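Local coordinates for imelysin-like protein (Psychrobacter arcticus, PDB 3PF0) that is of unknown function but belongs to the imelysin-like peptidase M75 family and may be a metalloendopeptidase, at residues G266-L276 with T311-L322; V300-T311 with L337-L348. One frame throughout, in Å; residues are numbered along the deposited sequence. Where two conformers were deposited one is given.

How the interactions relate
Following the chain from the N terminus, 266-276 opens helix 268-283, the short helix 286-292 follows, and 300-311 and 311-322 then run consecutively along helix 298-316 and into the loop after it. Interaction 1 closes the 34 residues between its segments by folding 311-322 back against 266-276. Interaction 2 closes 25 residues when 337-348, on helix 327-351, returns along 300-311. The segments alternate along the chain, so the two contacts cross and do not nest. They share Thr311, and Leu276 of interaction 1 touches Leu308, Leu337 and Ile340 of interaction 2. Helix 298-316 is thereby tied to helices 268-283 and 327-351.

Interaction 1: G266-L276 with T311-L322; sequences GQSRAIINAKL and TTALLAQMPEDL
Arg269 makes two hydrogen bonds to the chain that leaves helix 298-316. Its backbone N donates to Glu320 O (3.1 Å), with the donor tilted 31° from the carbonyl plane. Farther out, NH1 donates to Met318 O at 2.8 Å, the oxygen in the guanidinium plane and the nitrogen in the carbonyl plane. With CG anti to the backbone N (chi1 -169°) and a bend at chi3, the side chain reaches along the 318-320 backbone, and Glu320 CA lies over one guanidinium face. The Glu320 carboxylate adds only a distant opposite charge. A leucine in place of Arg269 would probably leave Met318 O without its side-chain donor and the 318-320 backbone freer to shift. Nearby, Ser268 OG accepts from Leu322 N (2.9 Å, N-H...O angle 161°), pinning the far end of the same loop to the first turn of helix 268-283.

The fold here is an antiparallel helix pair, the segment axes 10.5 Å apart at closest approach, with the loop after helix 298-316 wrapped over the N-terminal end of its partner. Between the helices Leu315 is a knob in a hole formed by Arg269, Ile272, Asn273 and Leu276. Its CD2 meets Ile272 CG2 at 3.8 Å, the two side chains crossing at about a right angle. Leu276 CD1 touches Thr311 CG2 (3.7 Å), and Leu322 CD1 packs on Ile272 CG1; helix 225-250 backs this apolar layer through Met241 and Ile246.

Waters add to the polar contacts. One donates to both Gln267 OE1 and Glu320 O while accepting from Ala270 N, so Glu320 O is held by Arg269 and by solvent. Another, donating to Asn273 OD1 (2.7 Å) and to Thr312 O, links the two helices through solvent.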
loop_
_atom_site.group_PDB
_atom_site.type_symbol
_atom_site.label_atom_id
_atom_site.label_comp_id
_atom_site.label_asym_id
_atom_site.label_seq_id
_atom_site.Cartn_x
_atom_site.Cartn_y
_atom_site.Cartn_z
ATOM N N GLY A 266 12.283 10.139 -3.493
ATOM C CA GLY A 266 12.087 11.245 -2.562
ATOM C C GLY A 266 10.627 11.641 -2.512
ATOM O O GLY A 266 10.298 12.829 -2.445
ATOM N N GLN A 267 9.734 10.634 -2.568
ATOM C CA GLN A 267 8.292 10.871 -2.569
ATOM C C GLN A 267 7.589 10.144 -1.403
ATOM O O GLN A 267 6.493 9.618 -1.588
ATOM C CB GLN A 267 7.698 10.452 -3.934
ATOM C CG GLN A 267 8.188 11.293 -5.131
ATOM C CD GLN A 267 7.713 12.737 -5.107
ATOM O OE1 GLN A 267 6.746 13.102 -4.424
ATOM N NE2 GLN A 267 8.388 13.599 -5.867
ATOM N N SER A 268 8.194 10.147 -0.197
ATOM C CA SER A 268 7.596 9.463 0.960
ATOM C C SER A 268 6.275 10.082 1.399
ATOM O O SER A 268 5.392 9.334 1.801
ATOM C CB SER A 268 8.552 9.387 2.148
ATOM O OG SER A 268 9.318 10.566 2.320
ATOM N N ARG A 269 6.133 11.426 1.331
ATOM C CA ARG A 269 4.896 12.124 1.709
ATOM C C ARG A 269 3.697 11.611 0.880
ATOM O O ARG A 269 2.638 11.373 1.450
ATOM C CB ARG A 269 5.046 13.645 1.565
ATOM C CG ARG A 269 3.886 14.437 2.199
ATOM C CD ARG A 269 3.949 15.925 1.902
ATOM N NE ARG A 269 3.662 16.231 0.499
ATOM C CZ ARG A 269 4.003 17.368 -0.105
ATOM N NH1 ARG A 269 4.636 18.321 0.568
ATOM N NH2 ARG A 269 3.713 17.559 -1.383
ATOM N N ALA A 270 3.891 11.395 -0.435
ATOM C CA ALA A 270 2.865 10.880 -1.342
ATOM C C ALA A 270 2.426 9.451 -0.974
ATOM O O ALA A 270 1.246 9.134 -1.113
ATOM C CB ALA A 270 3.366 10.915 -2.778
ATOM N N ILE A 271 3.362 8.601 -0.495
ATOM C CA ILE A 271 3.054 7.220 -0.100
ATOM C C ILE A 271 2.243 7.218 1.212
ATOM O O ILE A 271 1.215 6.548 1.274
ATOM C CB ILE A 271 4.332 6.327 -0.012
ATOM C CG1 ILE A 271 5.173 6.392 -1.321
ATOM C CG2 ILE A 271 3.982 4.872 0.342
ATOM C CD1 ILE A 271 4.382 6.063 -2.676
ATOM N N ILE A 272 2.673 7.998 2.230
ATOM C CA ILE A 272 1.984 8.082 3.529
ATOM C C ILE A 272 0.564 8.670 3.343
ATOM O O ILE A 272 -0.382 8.166 3.940
ATOM C CB ILE A 272 2.833 8.859 4.581
ATOM C CG1 ILE A 272 4.231 8.198 4.793
ATOM C CG2 ILE A 272 2.095 9.029 5.922
ATOM C CD1 ILE A 272 4.273 6.660 5.161
ATOM N N ASN A 273 0.426 9.695 2.481
ATOM C CA ASN A 273 -0.834 10.356 2.146
ATOM C C ASN A 273 -1.825 9.376 1.494
ATOM O O ASN A 273 -2.993 9.340 1.890
ATOM C CB ASN A 273 -0.558 11.538 1.219
ATOM C CG ASN A 273 -1.709 12.480 1.022
ATOM O OD1 ASN A 273 -2.210 13.106 1.964
ATOM N ND2 ASN A 273 -2.106 12.645 -0.227
ATOM N N ALA A 274 -1.360 8.563 0.532
ATOM C CA ALA A 274 -2.200 7.569 -0.148
ATOM C C ALA A 274 -2.750 6.550 0.859
ATOM O O ALA A 274 -3.938 6.233 0.815
ATOM C CB ALA A 274 -1.406 6.863 -1.241
ATOM N N LYS A 275 -1.904 6.104 1.815
ATOM C CA LYS A 275 -2.304 5.155 2.853
ATOM C C LYS A 275 -3.304 5.799 3.811
ATOM O O LYS A 275 -4.316 5.170 4.126
ATOM C CB LYS A 275 -1.085 4.616 3.618
ATOM C CG LYS A 275 -0.188 3.744 2.751
ATOM C CD LYS A 275 0.866 3.016 3.561
ATOM C CE LYS A 275 1.498 1.959 2.701
ATOM N NZ LYS A 275 1.838 0.752 3.487
ATOM N N LEU A 276 -3.060 7.068 4.227
ATOM C CA LEU A 276 -3.963 7.794 5.132
ATOM C C LEU A 276 -5.343 8.013 4.500
ATOM O O LEU A 276 -6.355 7.785 5.161
ATOM C CB LEU A 276 -3.377 9.153 5.567
ATOM C CG LEU A 276 -2.444 9.171 6.771
ATOM C CD1 LEU A 276 -1.873 10.573 6.973
ATOM C CD2 LEU A 276 -3.154 8.703 8.053
ATOM N N THR A 311 -3.955 14.342 11.088
ATOM C CA THR A 311 -2.748 13.679 10.587
ATOM C C THR A 311 -2.515 14.104 9.134
ATOM O O THR A 311 -1.384 14.428 8.774
ATOM C CB THR A 311 -2.850 12.141 10.754
ATOM O OG1 THR A 311 -3.314 11.840 12.072
ATOM C CG2 THR A 311 -1.512 11.436 10.536
ATOM N N THR A 312 -3.594 14.139 8.324
ATOM C CA THR A 312 -3.577 14.540 6.912
ATOM C C THR A 312 -3.144 16.026 6.795
ATOM O O THR A 312 -2.302 16.351 5.951
ATOM C CB THR A 312 -4.950 14.256 6.262
ATOM O OG1 THR A 312 -5.257 12.870 6.433
ATOM C CG2 THR A 312 -4.985 14.591 4.770
ATOM N N ALA A 313 -3.684 16.898 7.667
ATOM C CA ALA A 313 -3.340 18.322 7.704
ATOM C C ALA A 313 -1.871 18.523 8.113
ATOM O O ALA A 313 -1.196 19.391 7.556
ATOM C CB ALA A 313 -4.269 19.065 8.653
ATOM N N LEU A 314 -1.365 17.702 9.053
ATOM C CA LEU A 314 0.032 17.773 9.488
ATOM C C LEU A 314 0.977 17.301 8.371
ATOM O O LEU A 314 2.006 17.926 8.134
ATOM C CB LEU A 314 0.241 16.937 10.764
ATOM C CG LEU A 314 1.628 16.967 11.410
ATOM C CD1 LEU A 314 1.901 18.301 12.098
ATOM C CD2 LEU A 314 1.770 15.844 12.396
ATOM N N LEU A 315 0.601 16.224 7.663
ATOM C CA LEU A 315 1.400 15.668 6.580
ATOM C C LEU A 315 1.512 16.650 5.405
ATOM O O LEU A 315 2.590 16.766 4.824
ATOM C CB LEU A 315 0.792 14.339 6.131
ATOM C CG LEU A 315 1.645 13.424 5.254
ATOM C CD1 LEU A 315 2.784 12.789 6.044
ATOM C CD2 LEU A 315 0.802 12.340 4.687
ATOM N N ALA A 316 0.425 17.398 5.110
ATOM C CA ALA A 316 0.340 18.368 4.012
ATOM C C ALA A 316 1.320 19.551 4.154
ATOM O O ALA A 316 1.696 20.144 3.138
ATOM C CB ALA A 316 -1.084 18.900 3.894
ATOM N N GLN A 317 1.721 19.900 5.388
ATOM C CA GLN A 317 2.639 21.025 5.613
ATOM C C GLN A 317 4.107 20.545 5.744
ATOM O O GLN A 317 5.011 21.360 5.937
ATOM C CB GLN A 317 2.192 21.894 6.812
ATOM C CG GLN A 317 2.155 21.220 8.196
ATOM C CD GLN A 317 1.429 22.045 9.254
ATOM O OE1 GLN A 317 0.667 21.517 10.075
ATOM N NE2 GLN A 317 1.642 23.358 9.273
HETATM N N MSE A 318 4.340 19.232 5.553
HETATM C CA MSE A 318 5.677 18.621 5.597
HETATM C C MSE A 318 6.276 18.543 4.165
HETATM O O MSE A 318 5.510 18.662 3.207
HETATM C CB MSE A 318 5.597 17.225 6.239
HETATM C CG MSE A 318 5.307 17.267 7.727
HETATM SE SE MSE A 318 5.117 15.490 8.528
HETATM C CE MSE A 318 6.978 14.950 8.677
ATOM N N PRO A 319 7.611 18.354 3.974
ATOM C CA PRO A 319 8.156 18.302 2.598
ATOM C C PRO A 319 7.823 16.998 1.856
ATOM O O PRO A 319 7.333 16.046 2.471
ATOM C CB PRO A 319 9.672 18.442 2.814
ATOM C CG PRO A 319 9.849 18.846 4.253
ATOM C CD PRO A 319 8.695 18.233 4.966
ATOM N N GLU A 320 8.076 16.966 0.517
ATOM C CA GLU A 320 7.854 15.798 -0.361
ATOM C C GLU A 320 8.579 14.573 0.163
ATOM O O GLU A 320 8.042 13.469 0.103
ATOM C CB GLU A 320 8.313 16.087 -1.792
ATOM C CG GLU A 320 7.356 16.948 -2.592
ATOM C CD GLU A 320 7.672 17.046 -4.070
ATOM O OE1 GLU A 320 8.847 16.841 -4.459
ATOM O OE2 GLU A 320 6.733 17.338 -4.845
ATOM N N ASP A 321 9.811 14.778 0.674
ATOM C CA ASP A 321 10.636 13.760 1.317
ATOM C C ASP A 321 10.563 14.039 2.814
ATOM O O ASP A 321 11.098 15.052 3.280
ATOM C CB ASP A 321 12.082 13.809 0.778
ATOM C CG ASP A 321 13.006 12.700 1.254
ATOM O OD1 ASP A 321 12.675 12.032 2.258
ATOM O OD2 ASP A 321 14.081 12.530 0.650
ATOM N N LEU A 322 9.873 13.157 3.560
ATOM C CA LEU A 322 9.663 13.308 5.010
ATOM C C LEU A 322 10.971 13.291 5.802
ATOM O O LEU A 322 11.000 13.805 6.919
ATOM C CB LEU A 322 8.697 12.238 5.555
ATOM C CG LEU A 322 7.268 12.231 4.951
ATOM C CD1 LEU A 322 6.443 11.106 5.522
ATOM C CD2 LEU A 322 6.551 13.560 5.161
HETATM O O HOH W 1 5.961 13.265 -1.839
HETATM O O HOH W 2 11.191 9.801 0.461
HETATM O O HOH W 3 -1.838 15.347 3.457
#

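Interaction 2: V300-T311 with L337-L348; sequences VADTLSTALADT and LTNITRLIKSQL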
loop_
_atom_site.group_PDB
_atom_site.type_symbol
_atom_site.label_atom_id
_atom_site.label_comp_id
_atom_site.label_asym_id
_atom_site.label_seq_id
_atom_site.Cartn_x
_atom_site.Cartn_y
_atom_site.Cartn_z
ATOM N N VAL A 300 -17.175 7.370 18.454
ATOM C CA VAL A 300 -16.052 6.556 17.973
ATOM C C VAL A 300 -15.709 6.969 16.532
ATOM O O VAL A 300 -14.540 7.226 16.242
ATOM C CB VAL A 300 -16.330 5.028 18.087
ATOM C CG1 VAL A 300 -15.138 4.204 17.599
ATOM C CG2 VAL A 300 -16.698 4.634 19.516
ATOM N N ALA A 301 -16.731 7.061 15.649
ATOM C CA ALA A 301 -16.554 7.458 14.251
ATOM C C ALA A 301 -16.091 8.919 14.143
ATOM O O ALA A 301 -15.245 9.222 13.297
ATOM C CB ALA A 301 -17.843 7.250 13.471
ATOM N N ASP A 302 -16.609 9.803 15.028
ATOM C CA ASP A 302 -16.266 11.226 15.082
ATOM C C ASP A 302 -14.797 11.454 15.493
ATOM O O ASP A 302 -14.114 12.252 14.849
ATOM C CB ASP A 302 -17.203 11.974 16.043
ATOM N N THR A 303 -14.315 10.749 16.543
ATOM C CA THR A 303 -12.936 10.869 17.052
ATOM C C THR A 303 -11.914 10.331 16.036
ATOM O O THR A 303 -10.858 10.949 15.869
ATOM C CB THR A 303 -12.769 10.187 18.416
ATOM O OG1 THR A 303 -13.305 8.866 18.358
ATOM C CG2 THR A 303 -13.416 10.974 19.546
ATOM N N LEU A 304 -12.231 9.206 15.353
ATOM C CA LEU A 304 -11.360 8.622 14.333
ATOM C C LEU A 304 -11.274 9.540 13.110
ATOM O O LEU A 304 -10.171 9.764 12.609
ATOM C CB LEU A 304 -11.828 7.221 13.922
ATOM C CG LEU A 304 -11.109 6.055 14.588
ATOM C CD1 LEU A 304 -11.903 4.777 14.432
ATOM C CD2 LEU A 304 -9.692 5.873 14.022
ATOM N N SER A 305 -12.419 10.097 12.660
ATOM C CA SER A 305 -12.492 11.033 11.530
ATOM C C SER A 305 -11.645 12.299 11.790
ATOM O O SER A 305 -10.904 12.731 10.904
ATOM C CB SER A 305 -13.944 11.426 11.252
ATOM O OG SER A 305 -14.060 12.340 10.173
ATOM N N THR A 306 -11.744 12.863 13.009
ATOM C CA THR A 306 -11.012 14.062 13.419
ATOM C C THR A 306 -9.511 13.765 13.475
ATOM O O THR A 306 -8.739 14.557 12.940
ATOM C CB THR A 306 -11.569 14.604 14.742
ATOM O OG1 THR A 306 -12.923 15.007 14.520
ATOM C CG2 THR A 306 -10.773 15.794 15.285
ATOM N N ALA A 307 -9.106 12.621 14.077
ATOM C CA ALA A 307 -7.701 12.204 14.188
ATOM C C ALA A 307 -7.046 12.001 12.807
ATOM O O ALA A 307 -5.910 12.444 12.606
ATOM C CB ALA A 307 -7.589 10.930 15.013
ATOM N N LEU A 308 -7.762 11.356 11.863
ATOM C CA LEU A 308 -7.272 11.132 10.509
ATOM C C LEU A 308 -7.116 12.464 9.751
ATOM O O LEU A 308 -6.125 12.651 9.043
ATOM C CB LEU A 308 -8.196 10.173 9.745
ATOM C CG LEU A 308 -7.951 8.683 9.992
ATOM C CD1 LEU A 308 -9.218 7.914 9.853
ATOM C CD2 LEU A 308 -6.925 8.128 9.030
ATOM N N ALA A 309 -8.063 13.394 9.943
ATOM C CA ALA A 309 -8.039 14.727 9.336
ATOM C C ALA A 309 -6.867 15.567 9.870
ATOM O O ALA A 309 -6.261 16.292 9.083
ATOM C CB ALA A 309 -9.358 15.446 9.589
ATOM N N ASP A 310 -6.538 15.457 11.183
ATOM C CA ASP A 310 -5.422 16.187 11.802
ATOM C C ASP A 310 -4.069 15.675 11.277
ATOM O O ASP A 310 -3.149 16.472 11.060
ATOM C CB ASP A 310 -5.457 16.076 13.345
ATOM C CG ASP A 310 -6.671 16.660 14.058
ATOM O OD1 ASP A 310 -7.327 17.564 13.487
ATOM O OD2 ASP A 310 -6.962 16.218 15.193
ATOM N N THR A 311 -3.955 14.342 11.088
ATOM C CA THR A 311 -2.748 13.679 10.587
ATOM C C THR A 311 -2.515 14.104 9.134
ATOM O O THR A 311 -1.384 14.428 8.774
ATOM C CB THR A 311 -2.850 12.141 10.754
ATOM O OG1 THR A 311 -3.314 11.840 12.072
ATOM C CG2 THR A 311 -1.512 11.436 10.536
ATOM N N LEU A 337 -0.040 9.147 14.361
ATOM C CA LEU A 337 -0.257 7.775 13.865
ATOM C C LEU A 337 -0.483 6.797 15.024
ATOM O O LEU A 337 -1.294 5.873 14.897
ATOM C CB LEU A 337 0.914 7.292 12.983
ATOM C CG LEU A 337 1.059 7.951 11.608
ATOM C CD1 LEU A 337 2.372 7.568 10.955
ATOM C CD2 LEU A 337 -0.133 7.635 10.684
ATOM N N THR A 338 0.215 7.028 16.150
ATOM C CA THR A 338 0.116 6.239 17.380
ATOM C C THR A 338 -1.285 6.463 17.999
ATOM O O THR A 338 -1.886 5.510 18.515
ATOM C CB THR A 338 1.279 6.600 18.325
ATOM O OG1 THR A 338 2.502 6.272 17.663
ATOM C CG2 THR A 338 1.223 5.857 19.660
ATOM N N ASN A 339 -1.809 7.704 17.911
ATOM C CA ASN A 339 -3.145 8.025 18.409
ATOM C C ASN A 339 -4.235 7.321 17.557
ATOM O O ASN A 339 -5.254 6.913 18.110
ATOM C CB ASN A 339 -3.372 9.536 18.455
ATOM C CG ASN A 339 -4.718 9.918 19.018
ATOM O OD1 ASN A 339 -5.094 9.510 20.123
ATOM N ND2 ASN A 339 -5.496 10.672 18.249
ATOM N N ILE A 340 -4.005 7.144 16.240
ATOM C CA ILE A 340 -4.946 6.446 15.351
ATOM C C ILE A 340 -4.969 4.940 15.716
ATOM O O ILE A 340 -6.052 4.371 15.830
ATOM C CB ILE A 340 -4.652 6.698 13.837
ATOM C CG1 ILE A 340 -4.972 8.163 13.456
ATOM C CG2 ILE A 340 -5.431 5.715 12.939
ATOM C CD1 ILE A 340 -4.497 8.615 12.087
ATOM N N THR A 341 -3.794 4.317 15.938
ATOM C CA THR A 341 -3.704 2.895 16.328
ATOM C C THR A 341 -4.384 2.696 17.682
ATOM O O THR A 341 -5.088 1.701 17.869
ATOM C CB THR A 341 -2.253 2.376 16.354
ATOM O OG1 THR A 341 -1.458 3.247 17.139
ATOM C CG2 THR A 341 -1.643 2.270 14.991
ATOM N N ARG A 342 -4.213 3.673 18.600
ATOM C CA ARG A 342 -4.825 3.678 19.929
ATOM C C ARG A 342 -6.344 3.646 19.804
ATOM O O ARG A 342 -6.990 2.794 20.418
ATOM C CB ARG A 342 -4.374 4.915 20.725
ATOM C CG ARG A 342 -4.824 4.915 22.187
ATOM C CD ARG A 342 -4.570 6.246 22.887
ATOM N NE ARG A 342 -5.354 7.345 22.311
ATOM C CZ ARG A 342 -6.621 7.613 22.614
ATOM N NH1 ARG A 342 -7.277 6.861 23.493
ATOM N NH2 ARG A 342 -7.248 8.630 22.035
ATOM N N LEU A 343 -6.905 4.544 18.972
ATOM C CA LEU A 343 -8.338 4.645 18.738
ATOM C C LEU A 343 -8.897 3.375 18.086
ATOM O O LEU A 343 -10.005 2.975 18.431
ATOM C CB LEU A 343 -8.673 5.875 17.877
ATOM C CG LEU A 343 -8.544 7.255 18.544
ATOM C CD1 LEU A 343 -8.650 8.352 17.521
ATOM C CD2 LEU A 343 -9.593 7.469 19.631
ATOM N N ILE A 344 -8.138 2.728 17.179
ATOM C CA ILE A 344 -8.609 1.506 16.516
ATOM C C ILE A 344 -8.669 0.334 17.527
ATOM O O ILE A 344 -9.696 -0.345 17.615
ATOM C CB ILE A 344 -7.773 1.154 15.248
ATOM C CG1 ILE A 344 -7.919 2.256 14.171
ATOM C CG2 ILE A 344 -8.182 -0.223 14.676
ATOM C CD1 ILE A 344 -6.937 2.161 12.964
ATOM N N LYS A 345 -7.592 0.131 18.294
ATOM C CA LYS A 345 -7.460 -0.957 19.264
ATOM C C LYS A 345 -8.377 -0.821 20.489
ATOM O O LYS A 345 -8.912 -1.834 20.949
ATOM C CB LYS A 345 -6.002 -1.052 19.753
ATOM C CG LYS A 345 -5.044 -1.701 18.769
ATOM C CD LYS A 345 -3.628 -1.149 18.902
ATOM C CE LYS A 345 -2.747 -1.937 19.833
ATOM N NZ LYS A 345 -1.384 -1.355 19.892
ATOM N N SER A 346 -8.524 0.398 21.042
ATOM C CA SER A 346 -9.266 0.603 22.288
ATOM C C SER A 346 -10.700 1.118 22.134
ATOM O O SER A 346 -11.460 1.001 23.102
ATOM C CB SER A 346 -8.499 1.549 23.209
ATOM O OG SER A 346 -8.448 2.867 22.690
ATOM N N GLN A 347 -11.074 1.690 20.967
ATOM C CA GLN A 347 -12.426 2.215 20.763
ATOM C C GLN A 347 -13.140 1.528 19.598
ATOM O O GLN A 347 -14.272 1.088 19.767
ATOM C CB GLN A 347 -12.412 3.740 20.551
ATOM C CG GLN A 347 -12.275 4.551 21.839
ATOM C CD GLN A 347 -12.393 6.047 21.629
ATOM O OE1 GLN A 347 -13.082 6.536 20.723
ATOM N NE2 GLN A 347 -11.752 6.816 22.497
ATOM N N LEU A 348 -12.496 1.430 18.421
ATOM C CA LEU A 348 -13.138 0.829 17.245
ATOM C C LEU A 348 -13.373 -0.698 17.355
ATOM O O LEU A 348 -14.512 -1.134 17.168
ATOM C CB LEU A 348 -12.368 1.155 15.945
ATOM C CG LEU A 348 -12.999 0.673 14.623
ATOM C CD1 LEU A 348 -14.283 1.428 14.297
ATOM C CD2 LEU A 348 -12.017 0.768 13.480
#
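Two antiparallel helices of this all-helical fold, 298-316 and 327-351, pack here by knobs into holes, their segment axes 9.7 Å apart at closest approach and crossing at -164°. Leu304 is one knob, set among Ile340, Leu343, Ile344 and Leu348. Its CD2 meets Leu343 CB and, crossing at about a right angle, Ile344 CG1 (4.0 Å), while CD1 turns to Leu348 CB. The answering knob, Ile340, sits among Leu304, Ala307, Leu308 and Thr311. With CG1 anti to the carbonyl carbon (chi1 -69°), it sends CD1 to meet Thr311 OG1 tip to tip at 3.4 Å. That hydroxyl donates to Ala307 O (2.7 Å), so it presents itself to the methyl already bonded. Ala307 itself is small enough for Leu343 CD1 to come within 3.7 Å of its CB. Toward the other end, Val300 CG1 lies against the Gln347 backbone, where helix 327-351 widens into a pi-type turn and Leu343 O accepts from both Gln347 N and Leu348 N. Leu308 and Leu348 also touch Met283 of helix 268-283. Cohesion across the contact therefore rests mainly on the fit of aliphatic side chains, while polar groups such as Thr311 OG1 bond within their own helix.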